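Local coordinates for GTPase-activating protein BEM3 (Saccharomyces cerevisiae S288C, PDB 6FSF), which activates GTP hydrolysis by CDC42 and, less efficiently, RHO1, its tandem PX and PH domains making up the piece described here, at residues S25-D30 with T91-R96; D142-L147 with C226-K231. One frame throughout, in Å; residues are numbered along the deposited sequence.

Contact 1. Residues S25-D30 with T91-R96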
ATOM      1  N   SER A  25       1.081   1.040  -1.504  1.00 53.20           N
ATOM      2  CA  SER A  25       0.173   0.894  -0.373  1.00 51.25           C
ATOM      3  C   SER A  25      -0.934  -0.085  -0.729  1.00 50.71           C
ATOM      4  O   SER A  25      -1.278  -0.268  -1.900  1.00 52.83           O
ATOM      5  CB  SER A  25      -0.438   2.238   0.035  1.00 51.27           C
ATOM      6  OG  SER A  25      -1.429   2.061   1.034  1.00 47.40           O
ATOM      7  N   THR A  26      -1.487  -0.713   0.312  1.00 49.38           N
ATOM      8  CA  THR A  26      -2.725  -1.477   0.218  1.00 53.11           C
ATOM      9  C   THR A  26      -3.777  -0.943   1.186  1.00 59.60           C
ATOM     10  O   THR A  26      -4.740  -1.645   1.507  1.00 54.18           O
ATOM     11  CB  THR A  26      -2.476  -2.965   0.474  1.00 59.31           C
ATOM     12  OG1 THR A  26      -2.067  -3.161   1.834  1.00 51.62           O
ATOM     13  CG2 THR A  26      -1.386  -3.491  -0.454  1.00 55.06           C
ATOM     14  N   LEU A  27      -3.602   0.294   1.663  1.00 51.80           N
ATOM     15  CA  LEU A  27      -4.558   0.961   2.540  1.00 58.41           C
ATOM     16  C   LEU A  27      -5.081   2.252   1.925  1.00 62.37           C
ATOM     17  O   LEU A  27      -5.621   3.104   2.637  1.00 63.78           O
ATOM     18  CB  LEU A  27      -3.926   1.249   3.903  1.00 55.73           C
ATOM     19  CG  LEU A  27      -3.384   0.043   4.666  1.00 57.87           C
ATOM     20  CD1 LEU A  27      -2.757   0.499   5.972  1.00 57.22           C
ATOM     21  CD2 LEU A  27      -4.489  -0.968   4.916  1.00 55.45           C
ATOM     22  N   TYR A  28      -4.934   2.410   0.613  1.00 65.21           N
ATOM     23  CA  TYR A  28      -5.336   3.634  -0.064  1.00 58.30           C
ATOM     24  C   TYR A  28      -6.851   3.689  -0.227  1.00 66.68           C
ATOM     25  O   TYR A  28      -7.491   2.699  -0.587  1.00 69.76           O
ATOM     26  CB  TYR A  28      -4.657   3.725  -1.431  1.00 54.92           C
ATOM     27  CG  TYR A  28      -4.988   4.974  -2.217  1.00 61.50           C
ATOM     28  CD1 TYR A  28      -5.940   4.952  -3.230  1.00 63.57           C
ATOM     29  CD2 TYR A  28      -4.340   6.175  -1.954  1.00 64.09           C
ATOM     30  CE1 TYR A  28      -6.243   6.090  -3.954  1.00 70.50           C
ATOM     31  CE2 TYR A  28      -4.635   7.321  -2.672  1.00 71.83           C
ATOM     32  CZ  TYR A  28      -5.587   7.273  -3.670  1.00 69.46           C
ATOM     33  OH  TYR A  28      -5.883   8.412  -4.385  1.00 76.27           O
ATOM     34  N   ARG A  29      -7.421   4.859   0.039  1.00 68.82           N
ATOM     35  CA  ARG A  29      -8.845   5.109  -0.146  1.00 76.95           C
ATOM     36  C   ARG A  29      -9.059   5.735  -1.520  1.00 74.65           C
ATOM     37  O   ARG A  29      -8.548   6.828  -1.796  1.00 74.13           O
ATOM     38  CB  ARG A  29      -9.392   6.019   0.954  1.00 78.88           C
ATOM     39  CG  ARG A  29      -9.322   5.420   2.352  1.00 83.51           C
ATOM     40  CD  ARG A  29     -10.659   5.554   3.068  1.00 91.17           C
ATOM     41  NE  ARG A  29     -10.548   5.308   4.505  1.00 84.69           N
ATOM     42  CZ  ARG A  29     -10.934   4.189   5.111  1.00 85.46           C
ATOM     43  NH1 ARG A  29     -11.466   3.198   4.410  1.00 80.99           N
ATOM     44  NH2 ARG A  29     -10.790   4.065   6.424  1.00 90.84           N
ATOM     45  N   ASP A  30      -9.813   5.044  -2.374  1.00 87.45           N
ATOM     46  CA  ASP A  30      -9.984   5.446  -3.764  1.00102.66           C
ATOM     47  C   ASP A  30     -11.166   6.412  -3.889  1.00115.32           C
ATOM     48  O   ASP A  30     -11.569   7.052  -2.914  1.00117.42           O
ATOM     49  CB  ASP A  30     -10.137   4.202  -4.648  1.00106.41           C
ATOM     50  CG  ASP A  30     -11.249   3.273  -4.178  1.00107.41           C
ATOM     51  OD1 ASP A  30     -12.062   3.682  -3.323  1.00110.12           O
ATOM     52  OD2 ASP A  30     -11.312   2.127  -4.673  1.00103.50           O
ATOM     53  N   THR A  91       1.198  -7.011  10.546  1.00 58.72           N
ATOM     54  CA  THR A  91       2.114  -7.967   9.931  1.00 60.85           C
ATOM     55  C   THR A  91       1.564  -8.515   8.618  1.00 59.93           C
ATOM     56  O   THR A  91       2.340  -8.839   7.710  1.00 55.04           O
ATOM     57  CB  THR A  91       2.425  -9.106  10.905  1.00 67.21           C
ATOM     58  OG1 THR A  91       3.322 -10.036  10.288  1.00 73.74           O
ATOM     59  CG2 THR A  91       1.151  -9.830  11.318  1.00 67.53           C
ATOM     60  N   LYS A  92       0.236  -8.623   8.496  1.00 54.02           N
ATOM     61  CA  LYS A  92      -0.353  -9.042   7.228  1.00 55.77           C
ATOM     62  C   LYS A  92      -0.270  -7.933   6.186  1.00 58.29           C
ATOM     63  O   LYS A  92       0.007  -8.195   5.009  1.00 53.28           O
ATOM     64  CB  LYS A  92      -1.808  -9.462   7.427  1.00 58.73           C
ATOM     65  CG  LYS A  92      -2.023 -10.650   8.348  1.00 66.68           C
ATOM     66  CD  LYS A  92      -3.484 -11.056   8.315  1.00 75.07           C
ATOM     67  CE  LYS A  92      -3.918 -11.733   9.597  1.00 84.38           C
ATOM     68  NZ  LYS A  92      -5.395 -11.923   9.614  1.00 89.74           N
ATOM     69  N   VAL A  93      -0.517  -6.690   6.603  1.00 52.61           N
ATOM     70  CA  VAL A  93      -0.435  -5.551   5.691  1.00 53.90           C
ATOM     71  C   VAL A  93       0.967  -5.439   5.109  1.00 50.49           C
ATOM     72  O   VAL A  93       1.146  -5.203   3.907  1.00 52.51           O
ATOM     73  CB  VAL A  93      -0.848  -4.260   6.420  1.00 58.36           C
ATOM     74  CG1 VAL A  93      -0.529  -3.037   5.576  1.00 54.38           C
ATOM     75  CG2 VAL A  93      -2.324  -4.305   6.770  1.00 58.95           C
ATOM     76  N   ASP A  94       1.984  -5.611   5.957  1.00 48.05           N
ATOM     77  CA  ASP A  94       3.367  -5.574   5.496  1.00 57.56           C
ATOM     78  C   ASP A  94       3.648  -6.693   4.503  1.00 56.93           C
ATOM     79  O   ASP A  94       4.317  -6.485   3.485  1.00 57.76           O
ATOM     80  CB  ASP A  94       4.316  -5.677   6.692  1.00 61.48           C
ATOM     81  CG  ASP A  94       5.773  -5.565   6.291  1.00 64.79           C
ATOM     82  OD1 ASP A  94       6.412  -4.555   6.648  1.00 61.70           O
ATOM     83  OD2 ASP A  94       6.280  -6.483   5.615  1.00 66.32           O
ATOM     84  N   THR A  95       3.138  -7.893   4.783  1.00 51.76           N
ATOM     85  CA  THR A  95       3.481  -9.053   3.965  1.00 49.64           C
ATOM     86  C   THR A  95       2.825  -8.979   2.591  1.00 50.49           C
ATOM     87  O   THR A  95       3.492  -9.162   1.565  1.00 52.60           O
ATOM     88  CB  THR A  95       3.083 -10.340   4.688  1.00 53.59           C
ATOM     89  OG1 THR A  95       3.775 -10.421   5.940  1.00 63.05           O
ATOM     90  CG2 THR A  95       3.444 -11.550   3.850  1.00 62.14           C
ATOM     91  N   ARG A  96       1.517  -8.700   2.550  1.00 49.09           N
ATOM     92  CA  ARG A  96       0.789  -8.735   1.284  1.00 48.88           C
ATOM     93  C   ARG A  96       1.286  -7.672   0.313  1.00 46.11           C
ATOM     94  O   ARG A  96       1.155  -7.837  -0.907  1.00 56.79           O
ATOM     95  CB  ARG A  96      -0.711  -8.572   1.539  1.00 42.91           C
ATOM     96  CG  ARG A  96      -1.139  -7.178   1.987  1.00 53.89           C
ATOM     97  CD  ARG A  96      -2.539  -7.206   2.587  1.00 47.02           C
ATOM     98  NE  ARG A  96      -3.125  -5.876   2.717  1.00 48.72           N
ATOM     99  CZ  ARG A  96      -4.279  -5.626   3.330  1.00 56.56           C
ATOM    100  NH1 ARG A  96      -4.968  -6.616   3.880  1.00 48.53           N
ATOM    101  NH2 ARG A  96      -4.741  -4.383   3.399  1.00 48.46           N
TER

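Contact 2. Residues D142-L147 with C226-K231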
ATOM      1  N   ASP A 142       3.140  12.879   6.199  1.00 99.60           N
ATOM      2  CA  ASP A 142       1.820  12.270   6.131  1.00 98.29           C
ATOM      3  C   ASP A 142       1.950  10.831   5.651  1.00 95.74           C
ATOM      4  O   ASP A 142       3.044  10.355   5.330  1.00 99.09           O
ATOM      5  CB  ASP A 142       0.888  13.077   5.222  1.00100.13           C
ATOM      6  CG  ASP A 142       1.476  13.309   3.846  1.00106.84           C
ATOM      7  OD1 ASP A 142       2.704  13.512   3.749  1.00111.90           O
ATOM      8  OD2 ASP A 142       0.707  13.290   2.864  1.00110.21           O
ATOM      9  N   GLY A 143       0.823  10.143   5.604  1.00 88.19           N
ATOM     10  CA  GLY A 143       0.787   8.762   5.165  1.00 79.98           C
ATOM     11  C   GLY A 143      -0.304   7.994   5.879  1.00 70.98           C
ATOM     12  O   GLY A 143      -0.876   8.441   6.871  1.00 75.15           O
ATOM     13  N   SER A 144      -0.588   6.811   5.344  1.00 58.89           N
ATOM     14  CA  SER A 144      -1.564   5.915   5.946  1.00 56.55           C
ATOM     15  C   SER A 144      -0.948   5.200   7.141  1.00 62.14           C
ATOM     16  O   SER A 144       0.219   4.800   7.108  1.00 59.81           O
ATOM     17  CB  SER A 144      -2.057   4.894   4.921  1.00 61.23           C
ATOM     18  OG  SER A 144      -2.666   5.536   3.815  1.00 61.18           O
ATOM     19  N   LEU A 145      -1.740   5.043   8.202  1.00 63.19           N
ATOM     20  CA  LEU A 145      -1.260   4.434   9.434  1.00 63.88           C
ATOM     21  C   LEU A 145      -2.291   3.441   9.951  1.00 59.56           C
ATOM     22  O   LEU A 145      -3.464   3.479   9.573  1.00 58.65           O
ATOM     23  CB  LEU A 145      -0.963   5.492  10.506  1.00 64.52           C
ATOM     24  CG  LEU A 145       0.063   6.572  10.168  1.00 63.82           C
ATOM     25  CD1 LEU A 145       0.113   7.624  11.268  1.00 59.51           C
ATOM     26  CD2 LEU A 145       1.436   5.962   9.947  1.00 64.04           C
ATOM     27  N   LEU A 146      -1.835   2.551  10.827  1.00 61.04           N
ATOM     28  CA  LEU A 146      -2.692   1.595  11.517  1.00 55.81           C
ATOM     29  C   LEU A 146      -2.660   1.902  13.008  1.00 62.89           C
ATOM     30  O   LEU A 146      -1.581   2.023  13.595  1.00 59.52           O
ATOM     31  CB  LEU A 146      -2.249   0.154  11.253  1.00 48.79           C
ATOM     32  CG  LEU A 146      -2.427  -0.341   9.813  1.00 57.12           C
ATOM     33  CD1 LEU A 146      -1.912  -1.762   9.654  1.00 56.31           C
ATOM     34  CD2 LEU A 146      -3.887  -0.253   9.397  1.00 58.39           C
ATOM     35  N   LEU A 147      -3.838   2.029  13.616  1.00 63.38           N
ATOM     36  CA  LEU A 147      -3.975   2.518  14.981  1.00 68.02           C
ATOM     37  C   LEU A 147      -4.660   1.484  15.863  1.00 65.20           C
ATOM     38  O   LEU A 147      -5.661   0.879  15.466  1.00 62.71           O
ATOM     39  CB  LEU A 147      -4.768   3.829  15.010  1.00 67.05           C
ATOM     40  CG  LEU A 147      -5.054   4.439  16.384  1.00 72.19           C
ATOM     41  CD1 LEU A 147      -3.760   4.795  17.096  1.00 71.98           C
ATOM     42  CD2 LEU A 147      -5.945   5.661  16.240  1.00 74.84           C
ATOM     43  N   CYS A 226       1.338   1.797  13.596  1.00 65.43           N
ATOM     44  CA  CYS A 226       2.204   1.024  12.722  1.00 60.86           C
ATOM     45  C   CYS A 226       2.148   1.590  11.310  1.00 62.71           C
ATOM     46  O   CYS A 226       1.116   2.103  10.870  1.00 59.52           O
ATOM     47  CB  CYS A 226       1.801  -0.456  12.702  1.00 59.98           C
ATOM     48  SG  CYS A 226       1.911  -1.292  14.297  1.00 58.74           S
ATOM     49  N   THR A 227       3.273   1.501  10.608  1.00 59.76           N
ATOM     50  CA  THR A 227       3.349   1.870   9.204  1.00 57.66           C
ATOM     51  C   THR A 227       3.299   0.620   8.334  1.00 60.09           C
ATOM     52  O   THR A 227       3.422  -0.508   8.811  1.00 58.77           O
ATOM     53  CB  THR A 227       4.623   2.671   8.916  1.00 59.44           C
ATOM     54  OG1 THR A 227       5.755   2.007   9.492  1.00 66.91           O
ATOM     55  CG2 THR A 227       4.516   4.078   9.488  1.00 66.72           C
ATOM     56  N   GLU A 228       3.115   0.834   7.031  1.00 53.28           N
ATOM     57  CA  GLU A 228       3.027  -0.291   6.108  1.00 54.42           C
ATOM     58  C   GLU A 228       4.388  -0.913   5.824  1.00 55.17           C
ATOM     59  O   GLU A 228       4.463  -2.105   5.507  1.00 57.66           O
ATOM     60  CB  GLU A 228       2.363   0.151   4.804  1.00 54.31           C
ATOM     61  CG  GLU A 228       0.907   0.548   4.967  1.00 55.74           C
ATOM     62  CD  GLU A 228       0.232   0.825   3.642  1.00 63.28           C
ATOM     63  OE1 GLU A 228       0.069   2.012   3.291  1.00 63.92           O
ATOM     64  OE2 GLU A 228      -0.126  -0.149   2.948  1.00 57.46           O
ATOM     65  N   THR A 229       5.462  -0.136   5.932  1.00 54.78           N
ATOM     66  CA  THR A 229       6.811  -0.629   5.708  1.00 65.25           C
ATOM     67  C   THR A 229       7.706  -0.202   6.863  1.00 64.14           C
ATOM     68  O   THR A 229       7.384   0.716   7.622  1.00 59.16           O
ATOM     69  CB  THR A 229       7.400  -0.113   4.385  1.00 62.57           C
ATOM     70  OG1 THR A 229       7.551   1.312   4.451  1.00 65.31           O
ATOM     71  CG2 THR A 229       6.492  -0.467   3.216  1.00 55.42           C
ATOM     72  N   SER A 230       8.844  -0.890   6.990  1.00 64.87           N
ATOM     73  CA  SER A 230       9.818  -0.507   8.004  1.00 73.42           C
ATOM     74  C   SER A 230      10.506   0.804   7.646  1.00 71.58           C
ATOM     75  O   SER A 230      10.918   1.552   8.541  1.00 66.68           O
ATOM     76  CB  SER A 230      10.848  -1.621   8.194  1.00 74.95           C
ATOM     77  OG  SER A 230      11.611  -1.816   7.018  1.00 79.59           O
ATOM     78  N   LYS A 231      10.638   1.100   6.350  1.00 69.17           N
ATOM     79  CA  LYS A 231      11.194   2.387   5.946  1.00 67.99           C
ATOM     80  C   LYS A 231      10.279   3.529   6.360  1.00 67.21           C
ATOM     81  O   LYS A 231      10.747   4.584   6.801  1.00 68.69           O
ATOM     82  CB  LYS A 231      11.428   2.418   4.434  1.00 71.92           C
ATOM     83  CG  LYS A 231      11.954   3.756   3.932  1.00 77.20           C
ATOM     84  CD  LYS A 231      11.974   3.836   2.417  1.00 83.66           C
ATOM     85  CE  LYS A 231      12.548   5.168   1.959  1.00 84.92           C
ATOM     86  NZ  LYS A 231      12.634   5.266   0.476  1.00 80.48           N
TER
HETATM   87  O   HOH W   1       2.698   3.625   6.179  1.00 65.55           O

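Contact 1. Residues S25-D30 with T91-R96
R96 and T26 make the polar core of this contact, in which the guanidinium of a helix residue meets a hydroxyl at a corner of a strand. NE of R96 donates to OG1 of T26 over 3.0 Å with an N-H...O angle of 161°, and the oxygen lies in the guanidinium plane, at the edge of the group. NH2 of R96 adds two weak bonds, to OG1 and to the backbone O of T26, each 3.3 Å long, while NH1 is held by the carbonyl of L84. With NE held by T26 and NH1 by L84, the guanidinium probably has little freedom to turn. The T26 hydroxyl sits between its own backbone N and carbonyl carbon (chi1 66°), which places it on the same side as the carbonyl that R96 also reaches. Within the helix, CG2 of V93 packs over the centre of one guanidinium face, 4.1 Å above the plane.

Packing extends outward from there. CD2 of L27 is in van der Waals contact with NH2 of R96 at 3.7 Å, the two side chains crossing at about a right angle, whereas its other branch, CD1, makes an apolar contact with CG1 of V93, tip to tip at 4.2 Å. Across the corner, OG of S25 accepts from N of L27 at 2.9 Å, an ST turn that probably helps hold the bend. L146 of strand 142-148 touches both L27 and V93 from beyond the contact. Such packing of a helix against an antiparallel sheet is characteristic of the PX domain, and here it joins the end of strand 19-29 to the start of helix 90-107.

Contact 2. Residues D142-L147 with C226-K231
L146 and C226 pair through both of their backbone groups. N of L146 donates to O of C226 at 3.0 Å, and N of C226 returns a bond to O of L146 at 2.9 Å, so each residue has its amide and carbonyl satisfied by the other. Both bonds lie in the plane of the accepting carbonyl, as expected of an antiparallel hydrogen-bonded pair. On the same face of the sheet the two CB atoms come within 4.3 Å.

Beyond this pair the chains part, and a water takes over: it donates to O of S144 and accepts from N of E228, both at 2.9 Å. The L146–C226 pair joins the first strand of the PH-domain sheet, 142-148, to the last, 221-226, just before the chain passes into the C-terminal helix 230-240 that is a hallmark of the fold. T229 is the N-cap of that helix, its OG1 accepting from N of E232. The T227 hydroxyl donates back to O of T229 at 2.8 Å, tying down the short link between strand and helix.

At chi1 48° the T227 hydroxyl lies between the backbone N and the carbonyl carbon, while CG2 falls beside the backbone N and packs against CD2 of L145 at 3.6 Å, the two side chains lying side by side and pointing the same way, next to W236 of the helix. Replacing T227 by alanine removes both branches, which is likely to leave the T229 carbonyl without this donor and open a gap beside CD2 of L145. The carboxylate of E228 passes CB of S144, OE1 at 3.9 Å, and is satisfied by S25 and T26 in the PX part of the chain.

Both contacts are buried, but they serve different domains: contact 1 joins a strand to a helix in the PX part, whereas contact 2 lies within the PH sheet, at the passage into its C-terminal helix. Side-chain donors carry the polar work in contact 1, backbone groups and a water in contact 2. The two meet directly, their centres about 9 Å apart. E228 of contact 2 is the polar tie between them, its carboxylate turned to the strand corner of contact 1, and beside it CD1 of L27 packs on CD2 of L146 at 3.7 Å. The strand corner of residues 25-30 thus faces both its own helix and the PH domain.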